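Cellulose biosynthesis protein BcsG (Salmonella typhimurium LT2, PDB 5OLT) is required for cellulose biosynthesis, the chain here being the zinc-binding extramembrane domain, of the alkaline phosphatase family, of a membrane protein. Local coordinates at residues A[169-174]-A[196-201]; A[142-147]-A[210-215]. All coordinates share one frame; numbering follows the deposited sequence.

From the N terminus, the chain has already laid down strands 60-66 and 90-96 when it reaches strand 142-147, an outermost strand of the mixed sheet. It then runs through helix 156-162 into the extended loop 169-174, passes the small hairpin of strands 178-181 and 187-189, and enters helix 191-203. There contact 1 closes a loop, with helix residues 196-201 returning to 169-174. Strand 210-216 follows directly and pairs with 142-147, so contact 2 closes a larger loop inside which contact 1 is nested. The two contacts meet: Met-171 N probably hydrogen-bonds to Leu-145 O, and Trp-198 packs on Met-146. Together they tie the sheet edge to the loop 169-174 and to helix 191-203.

Contact 1 (A[169-174]-A[196-201])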
loop_
_atom_site.group_PDB
_atom_site.type_symbol
_atom_site.label_atom_id
_atom_site.label_comp_id
_atom_site.label_asym_id
_atom_site.label_seq_id
_atom_site.Cartn_x
_atom_site.Cartn_y
_atom_site.Cartn_z
ATOM N N GLU A 169 -16.255 11.766 -6.357
ATOM C CA GLU A 169 -17.014 12.099 -5.157
ATOM C C GLU A 169 -16.849 10.934 -4.207
ATOM O O GLU A 169 -16.681 9.799 -4.628
ATOM C CB GLU A 169 -18.503 12.343 -5.464
ATOM C CG GLU A 169 -18.772 13.623 -6.267
ATOM C CD GLU A 169 -18.433 14.906 -5.507
ATOM O OE1 GLU A 169 -19.176 15.249 -4.559
ATOM O OE2 GLU A 169 -17.430 15.578 -5.860
ATOM N N LEU A 170 -16.848 11.243 -2.926
ATOM C CA LEU A 170 -16.844 10.225 -1.910
ATOM C C LEU A 170 -18.146 9.411 -2.015
ATOM O O LEU A 170 -19.247 10.008 -2.067
ATOM C CB LEU A 170 -16.694 10.930 -0.575
ATOM C CG LEU A 170 -16.565 10.116 0.672
ATOM C CD1 LEU A 170 -15.321 9.209 0.554
ATOM C CD2 LEU A 170 -16.414 11.068 1.861
ATOM N N MET A 171 -18.044 8.070 -2.020
ATOM C CA MET A 171 -19.241 7.234 -2.104
ATOM C C MET A 171 -20.173 7.525 -0.934
ATOM O O MET A 171 -19.733 7.886 0.167
ATOM C CB MET A 171 -18.891 5.751 -2.175
ATOM C CG MET A 171 -18.294 5.362 -3.517
ATOM S SD MET A 171 -17.987 3.601 -3.741
ATOM C CE MET A 171 -19.562 2.883 -3.235
ATOM N N ASN A 172 -21.470 7.423 -1.208
ATOM C CA ASN A 172 -22.503 7.714 -0.225
ATOM C C ASN A 172 -22.248 6.988 1.113
ATOM O O ASN A 172 -22.086 5.769 1.132
ATOM C CB ASN A 172 -23.856 7.285 -0.790
ATOM C CG ASN A 172 -25.003 7.514 0.187
ATOM O OD1 ASN A 172 -25.002 8.481 0.953
ATOM N ND2 ASN A 172 -25.999 6.620 0.153
ATOM N N GLN A 173 -22.259 7.758 2.189
ATOM C CA GLN A 173 -22.105 7.254 3.545
ATOM C C GLN A 173 -23.401 7.326 4.370
ATOM O O GLN A 173 -23.414 6.910 5.527
ATOM C CB GLN A 173 -21.001 8.051 4.240
ATOM C CG GLN A 173 -19.626 7.774 3.619
ATOM C CD GLN A 173 -18.534 8.622 4.218
ATOM O OE1 GLN A 173 -18.753 9.775 4.596
ATOM N NE2 GLN A 173 -17.328 8.082 4.245
ATOM N N SER A 174 -24.482 7.864 3.789
ATOM C CA SER A 174 -25.759 7.974 4.524
ATOM C C SER A 174 -26.248 6.599 4.926
ATOM O O SER A 174 -26.187 5.658 4.119
ATOM C CB SER A 174 -26.857 8.619 3.659
ATOM O OG SER A 174 -26.463 9.892 3.208
ATOM N N ASN A 196 -19.992 -4.036 2.090
ATOM C CA ASN A 196 -21.217 -4.642 1.546
ATOM C C ASN A 196 -21.979 -3.674 0.638
ATOM O O ASN A 196 -22.558 -4.099 -0.382
ATOM C CB ASN A 196 -22.094 -5.161 2.658
ATOM C CG ASN A 196 -21.663 -6.542 3.117
ATOM O OD1 ASN A 196 -21.103 -7.334 2.347
ATOM N ND2 ASN A 196 -21.942 -6.851 4.372
ATOM N N ARG A 197 -21.960 -2.394 0.982
ATOM C CA ARG A 197 -22.566 -1.364 0.131
ATOM C C ARG A 197 -21.825 -1.293 -1.202
ATOM O O ARG A 197 -22.418 -1.222 -2.274
ATOM C CB ARG A 197 -22.582 -0.010 0.856
ATOM C CG ARG A 197 -23.048 1.126 -0.060
ATOM C CD ARG A 197 -23.280 2.408 0.711
ATOM N NE ARG A 197 -24.427 2.283 1.628
ATOM C CZ ARG A 197 -24.916 3.270 2.373
ATOM N NH1 ARG A 197 -24.390 4.489 2.321
ATOM N NH2 ARG A 197 -25.973 3.031 3.158
ATOM N N TRP A 198 -20.489 -1.349 -1.158
ATOM C CA TRP A 198 -19.694 -1.384 -2.369
ATOM C C TRP A 198 -20.054 -2.605 -3.239
ATOM O O TRP A 198 -20.237 -2.486 -4.461
ATOM C CB TRP A 198 -18.205 -1.415 -1.974
ATOM C CG TRP A 198 -17.268 -1.604 -3.112
ATOM C CD1 TRP A 198 -16.778 -0.629 -3.925
ATOM C CD2 TRP A 198 -16.737 -2.835 -3.596
ATOM N NE1 TRP A 198 -15.976 -1.166 -4.886
ATOM C CE2 TRP A 198 -15.925 -2.527 -4.720
ATOM C CE3 TRP A 198 -16.852 -4.171 -3.187
ATOM C CZ2 TRP A 198 -15.229 -3.503 -5.430
ATOM C CZ3 TRP A 198 -16.179 -5.143 -3.911
ATOM C CH2 TRP A 198 -15.384 -4.803 -5.027
ATOM N N LEU A 199 -20.192 -3.763 -2.603
ATOM C CA LEU A 199 -20.458 -5.028 -3.315
ATOM C C LEU A 199 -21.834 -5.018 -3.999
ATOM O O LEU A 199 -21.971 -5.503 -5.109
ATOM C CB LEU A 199 -20.339 -6.228 -2.368
ATOM C CG LEU A 199 -20.477 -7.602 -3.051
ATOM C CD1 LEU A 199 -19.485 -7.809 -4.202
ATOM C CD2 LEU A 199 -20.319 -8.691 -1.985
ATOM N N THR A 200 -22.846 -4.466 -3.343
ATOM C CA THR A 200 -24.182 -4.340 -3.978
ATOM C C THR A 200 -24.074 -3.410 -5.210
ATOM O O THR A 200 -24.602 -3.723 -6.290
ATOM C CB THR A 200 -25.238 -3.742 -3.028
ATOM O OG1 THR A 200 -24.948 -2.358 -2.810
ATOM C CG2 THR A 200 -25.307 -4.499 -1.671
ATOM N N GLY A 201 -23.373 -2.277 -5.047
ATOM C CA GLY A 201 -23.222 -1.288 -6.146
ATOM C C GLY A 201 -22.572 -1.889 -7.387
ATOM O O GLY A 201 -23.019 -1.623 -8.523
#
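Met-171 of the irregular segment 169-174 and Trp-198 of the helical segment 196-201 approach to 8.6 Å between their CA atoms, a gap bridged by the Arg-197 side chain, which reaches loop carbonyls, and by Met-171. Arg-197 makes the polar link. Its CG stands anti to the backbone N (chi1 173°), and a bend at chi3 turns the guanidinium onto the loop's carbonyls. Ser-174 O is gripped end-on by two nitrogens, NH1 and NH2, each at 2.8 Å. NH1 also donates to Asn-172 O at 2.9 Å, from above that carbonyl's plane. Both oxygens lie close to the guanidinium plane, where the N-H groups point, and arginine suits the place because one flat group can serve two acceptors. The planes of the Asn-172 amide and the guanidinium are 20° apart, but ND2 and Arg-197 NH1, two donors, merely sit near each other. Asn-172 OD1 accepts from Ser-174 N at 2.9 Å, an Asx turn, and from Ser-174 OG; this turn is consistent with the bend that brings both carbonyls to Arg-197. Beside this polar patch, in the conformer described, one of two modelled, Met-171 SD lies at the edge of the Trp-198 indole, 4.4 Å from CD1, a loose apolar contact. The indole NE1 donates to Thr-212 OG1 on the neighbouring strand, while Gln-173, its side chain starting away from the helix, uses NE2 to bond the carbonyls of Met-147 and His-149. At this surface contact the guanidinium is bound to two backbone oxygens, so the grip probably depends on the loop keeping the fold that brings them together.

Contact 2 (A[142-147]-A[210-215]); sequences TQHLMM and SATFFN
Met-146 and Phe-214 are paired neighbours on the same face of two parallel strands, 142-147 and 210-215, joined by five backbone hydrogen bonds from Ala-211 N to Thr-142 O through Asn-215 N to Met-146 O. In the conformer described, one of two modelled, Met-146 CB lies 3.8 Å from Phe-213 O, and CG, set anti to the backbone N (chi1 -168°), comes to 4.0 Å from Phe-214 CD1. SD rides above the same ring, farther off, in a Met-aromatic contact. A bend at chi3 (80°) then lays CE over the ring face, 3.6 Å from CG of Phe-214, as a CH-pi contact; a long unbranched methionine can fold over a ring in this way. On the face bearing Leu-145 and Phe-213, the leucine's CD1 meets the ring edge at CD2, 3.6 Å away. Thr-212 OG1, whose polar partner is Trp-198, lies 3.4 Å from His-144 CB. Asn-215 ND2 donates to Glu-266, a zinc ligand, placing this strand end in the second shell of the metal site. Strand 210-216 lies between 142-147 and 60-66; helix 191-203 packs against Met-146 and His-144, while helices 132-138 and 156-162 pack on the face bearing Leu-145.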
loop_
_atom_site.group_PDB
_atom_site.type_symbol
_atom_site.label_atom_id
_atom_site.label_comp_id
_atom_site.label_asym_id
_atom_site.label_seq_id
_atom_site.Cartn_x
_atom_site.Cartn_y
_atom_site.Cartn_z
ATOM N N THR A 142 -14.003 2.251 -14.208
ATOM C CA THR A 142 -14.724 3.276 -13.470
ATOM C C THR A 142 -13.979 3.508 -12.147
ATOM O O THR A 142 -13.616 2.542 -11.483
ATOM C CB THR A 142 -16.151 2.765 -13.221
ATOM O OG1 THR A 142 -16.794 2.602 -14.493
ATOM C CG2 THR A 142 -16.990 3.743 -12.409
ATOM N N GLN A 143 -13.781 4.753 -11.758
ATOM C CA GLN A 143 -13.047 5.098 -10.543
ATOM C C GLN A 143 -13.999 5.390 -9.404
ATOM O O GLN A 143 -15.016 6.060 -9.573
ATOM C CB GLN A 143 -12.190 6.334 -10.855
ATOM C CG GLN A 143 -11.245 6.793 -9.763
ATOM C CD GLN A 143 -10.478 8.021 -10.237
ATOM O OE1 GLN A 143 -10.842 9.175 -9.924
ATOM N NE2 GLN A 143 -9.455 7.786 -11.036
ATOM N N HIS A 144 -13.696 4.843 -8.223
ATOM C CA HIS A 144 -14.512 5.079 -7.036
ATOM C C HIS A 144 -13.601 5.426 -5.878
ATOM O O HIS A 144 -12.500 4.871 -5.749
ATOM C CB HIS A 144 -15.370 3.860 -6.635
ATOM C CG HIS A 144 -16.386 3.446 -7.661
ATOM N ND1 HIS A 144 -17.510 4.191 -7.931
ATOM C CD2 HIS A 144 -16.496 2.318 -8.406
ATOM C CE1 HIS A 144 -18.245 3.567 -8.837
ATOM N NE2 HIS A 144 -17.645 2.433 -9.152
ATOM N N LEU A 145 -14.095 6.310 -5.030
ATOM C CA LEU A 145 -13.429 6.673 -3.786
ATOM C C LEU A 145 -14.405 6.378 -2.668
ATOM O O LEU A 145 -15.525 6.850 -2.690
ATOM C CB LEU A 145 -13.108 8.157 -3.837
ATOM C CG LEU A 145 -12.536 8.765 -2.564
ATOM C CD1 LEU A 145 -11.194 8.107 -2.210
ATOM C CD2 LEU A 145 -12.392 10.275 -2.761
ATOM N N MET A 146 -13.915 5.640 -1.674
ATOM C CA MET A 146 -14.708 5.172 -0.578
ATOM C C MET A 146 -13.913 5.379 0.688
ATOM O O MET A 146 -12.679 5.159 0.691
ATOM C CB MET A 146 -14.938 3.673 -0.810
ATOM C CG MET A 146 -15.969 3.045 0.069
ATOM S SD MET A 146 -16.565 1.536 -0.728
ATOM C CE MET A 146 -15.302 0.350 -0.348
ATOM N N MET A 147 -14.590 5.758 1.779
ATOM C CA MET A 147 -13.892 5.849 3.077
ATOM C C MET A 147 -14.822 5.390 4.175
ATOM O O MET A 147 -16.066 5.424 4.011
ATOM C CB MET A 147 -13.423 7.287 3.378
ATOM C CG MET A 147 -12.437 7.830 2.360
ATOM S SD MET A 147 -11.654 9.367 2.862
ATOM C CE MET A 147 -10.690 9.697 1.371
ATOM N N SER A 210 -13.997 -1.769 -12.768
ATOM C CA SER A 210 -13.935 -0.634 -11.847
ATOM C C SER A 210 -12.711 -0.748 -10.976
ATOM O O SER A 210 -12.172 -1.819 -10.795
ATOM C CB SER A 210 -15.180 -0.542 -10.975
ATOM O OG SER A 210 -15.221 -1.582 -10.007
ATOM N N ALA A 211 -12.311 0.384 -10.422
ATOM C CA ALA A 211 -11.145 0.458 -9.537
ATOM C C ALA A 211 -11.530 1.389 -8.415
ATOM O O ALA A 211 -11.889 2.537 -8.649
ATOM C CB ALA A 211 -9.920 0.973 -10.277
ATOM N N THR A 212 -11.444 0.891 -7.183
ATOM C CA THR A 212 -11.878 1.607 -6.002
ATOM C C THR A 212 -10.716 1.787 -5.041
ATOM O O THR A 212 -10.000 0.828 -4.730
ATOM C CB THR A 212 -13.013 0.820 -5.295
ATOM O OG1 THR A 212 -14.098 0.718 -6.194
ATOM C CG2 THR A 212 -13.481 1.516 -4.045
ATOM N N PHE A 213 -10.565 3.027 -4.556
ATOM C CA PHE A 213 -9.665 3.365 -3.467
ATOM C C PHE A 213 -10.477 3.512 -2.198
ATOM O O PHE A 213 -11.390 4.360 -2.126
ATOM C CB PHE A 213 -8.930 4.672 -3.790
ATOM C CG PHE A 213 -7.937 5.074 -2.746
ATOM C CD1 PHE A 213 -6.759 4.330 -2.603
ATOM C CD2 PHE A 213 -8.164 6.157 -1.914
ATOM C CE1 PHE A 213 -5.813 4.701 -1.641
ATOM C CE2 PHE A 213 -7.217 6.533 -0.912
ATOM C CZ PHE A 213 -6.057 5.775 -0.790
ATOM N N PHE A 214 -10.159 2.687 -1.200
ATOM C CA PHE A 214 -10.906 2.670 0.052
ATOM C C PHE A 214 -9.955 2.962 1.214
ATOM O O PHE A 214 -9.008 2.195 1.412
ATOM C CB PHE A 214 -11.562 1.275 0.204
ATOM C CG PHE A 214 -12.316 1.021 1.506
ATOM C CD1 PHE A 214 -12.847 2.053 2.325
ATOM C CD2 PHE A 214 -12.511 -0.314 1.923
ATOM C CE1 PHE A 214 -13.536 1.763 3.493
ATOM C CE2 PHE A 214 -13.221 -0.590 3.095
ATOM C CZ PHE A 214 -13.726 0.434 3.885
ATOM N N ASN A 215 -10.182 4.065 1.950
ATOM C CA ASN A 215 -9.319 4.408 3.075
ATOM C C ASN A 215 -10.046 4.189 4.407
ATOM O O ASN A 215 -11.199 4.578 4.562
ATOM C CB ASN A 215 -8.801 5.857 2.963
ATOM C CG ASN A 215 -7.840 6.187 4.067
ATOM O OD1 ASN A 215 -8.226 6.770 5.076
ATOM N ND2 ASN A 215 -6.564 5.822 3.883
#